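Local coordinates for protein tyrosyl-tRNA synthetase (Archaeoglobus fulgidus, PDB 2CYB) that probably catalyses the ATP-dependent attachment of tyrosine to its cognate tRNA, by way of a tyrosyl-adenylate intermediate, at residues E65-L70 with K108-S113. Sequence-based numbering, arbitrary orientation.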
# COMPACT_ATOMS: atom_id res chain seq x y z
N GLU A 65 24.77 -19.11 -4.72
CA GLU A 65 25.14 -18.00 -3.85
C GLU A 65 23.88 -17.92 -2.99
O GLU A 65 22.78 -18.03 -3.53
CB GLU A 65 25.27 -16.69 -4.63
CG GLU A 65 26.45 -16.59 -5.59
CD GLU A 65 26.54 -15.23 -6.27
OE1 GLU A 65 27.57 -14.95 -6.92
OE2 GLU A 65 25.59 -14.43 -6.15
N ILE A 66 24.03 -17.74 -1.68
CA ILE A 66 22.86 -17.69 -0.81
C ILE A 66 22.62 -16.38 -0.09
O ILE A 66 23.52 -15.81 0.53
CB ILE A 66 22.92 -18.80 0.27
CG1 ILE A 66 23.04 -20.18 -0.39
CG2 ILE A 66 21.68 -18.75 1.16
CD1 ILE A 66 21.89 -20.53 -1.30
N ILE A 67 21.38 -15.90 -0.16
CA ILE A 67 21.00 -14.68 0.53
C ILE A 67 19.88 -15.02 1.51
O ILE A 67 18.93 -15.72 1.15
CB ILE A 67 20.49 -13.60 -0.43
CG1 ILE A 67 21.60 -13.16 -1.38
CG2 ILE A 67 19.97 -12.40 0.37
CD1 ILE A 67 21.18 -12.06 -2.32
N VAL A 68 20.00 -14.54 2.74
CA VAL A 68 18.95 -14.74 3.73
C VAL A 68 18.41 -13.36 4.03
O VAL A 68 19.13 -12.50 4.54
CB VAL A 68 19.48 -15.35 5.03
CG1 VAL A 68 18.36 -15.40 6.08
CG2 VAL A 68 20.01 -16.76 4.78
N LEU A 69 17.14 -13.14 3.71
CA LEU A 69 16.52 -11.85 3.96
C LEU A 69 15.78 -11.84 5.29
O LEU A 69 14.81 -12.59 5.49
CB LEU A 69 15.55 -11.48 2.83
CG LEU A 69 14.69 -10.23 3.09
CD1 LEU A 69 15.59 -8.99 3.16
CD2 LEU A 69 13.68 -10.08 1.97
N LEU A 70 16.25 -11.00 6.20
CA LEU A 70 15.59 -10.82 7.48
C LEU A 70 14.63 -9.68 7.12
O LEU A 70 15.00 -8.51 7.11
CB LEU A 70 16.61 -10.38 8.54
CG LEU A 70 17.70 -11.43 8.81
CD1 LEU A 70 18.89 -10.81 9.52
CD2 LEU A 70 17.12 -12.55 9.65
N LYS A 108 24.77 -14.72 2.80
CA LYS A 108 24.79 -13.28 3.03
C LYS A 108 23.48 -12.83 3.65
O LYS A 108 22.42 -12.97 3.03
CB LYS A 108 25.01 -12.54 1.70
CG LYS A 108 25.05 -11.02 1.82
CD LYS A 108 25.29 -10.38 0.46
CE LYS A 108 25.57 -8.89 0.57
NZ LYS A 108 24.43 -8.13 1.14
N PHE A 109 23.54 -12.29 4.86
CA PHE A 109 22.34 -11.82 5.53
C PHE A 109 22.05 -10.37 5.17
O PHE A 109 22.94 -9.52 5.19
CB PHE A 109 22.46 -11.97 7.05
CG PHE A 109 22.50 -13.40 7.52
CD1 PHE A 109 23.64 -14.18 7.34
CD2 PHE A 109 21.37 -13.98 8.08
CE1 PHE A 109 23.65 -15.52 7.71
CE2 PHE A 109 21.37 -15.32 8.46
CZ PHE A 109 22.51 -16.09 8.28
N VAL A 110 20.79 -10.09 4.83
CA VAL A 110 20.37 -8.75 4.46
C VAL A 110 19.14 -8.34 5.27
O VAL A 110 18.23 -9.14 5.49
CB VAL A 110 20.03 -8.66 2.95
CG1 VAL A 110 19.44 -7.30 2.61
CG2 VAL A 110 21.28 -8.91 2.12
N LEU A 111 19.14 -7.09 5.74
CA LEU A 111 18.00 -6.57 6.48
C LEU A 111 17.14 -5.82 5.47
O LEU A 111 17.64 -4.96 4.74
CB LEU A 111 18.46 -5.59 7.58
CG LEU A 111 18.14 -5.91 9.04
CD1 LEU A 111 18.54 -4.71 9.89
CD2 LEU A 111 16.66 -6.21 9.23
N GLY A 112 15.86 -6.15 5.40
CA GLY A 112 14.99 -5.48 4.46
C GLY A 112 15.09 -3.96 4.51
O GLY A 112 15.21 -3.32 3.47
N SER A 113 15.07 -3.40 5.71
CA SER A 113 15.15 -1.95 5.86
C SER A 113 16.40 -1.35 5.21
O SER A 113 16.48 -0.14 5.02
CB SER A 113 15.08 -1.56 7.34
OG SER A 113 16.00 -2.31 8.12
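The carbonyl O of Val-110 takes the amide N of Leu-70 at 2.8 Å, almost straight down the C=O bond, while the CA of Leu-69 makes a longer C-H...O contact to the same oxygen at 3.6 Å. The ladder runs on in both directions: Lys-108 N donates to Ile-66 O, Val-68 N to Lys-108 O, Val-110 N to Val-68 O, and Gly-112 N reaches Leu-70 O at 3.0 Å. These are the bonds of a parallel pair, the two strands twisted by 29°, in the Rossmann-fold sheet of a class I synthetase. Strand 108-111 is its outermost strand on this side within the chain, and helices 72-77 and 83-99 lie in the connection from 65-70. On the face bearing Phe-109, CB of Val-68 sits over the ring, 4.2 Å from its centroid, a CH-pi contact. The CG1 methyl of Val-68 lies 3.8 Å from CE2 of Phe-109, brought there by a chi1 of 174° that turns it away from the backbone N of its own residue. Leu-70 CD1 comes to the ring edge instead, and Lys-94, Phe-97 and Ile-98 of helix 83-99 also pack on the Phe-109 side chain. Replacing Phe-109 by an alanine is likely to leave Val-68 without the ring it packs on and to open a gap between this strand and helix 83-99. On the other face, Ile-67 CG2 meets Val-110 CG2 at 4.1 Å, and Leu-69 swings CD1 to 3.5 Å from Val-110 O. Leu-69 also touches the bound tyrosine, and its side chain lies about 3 Å, between nearest atoms, from that of Asp-165, another residue of the tyrosine pocket.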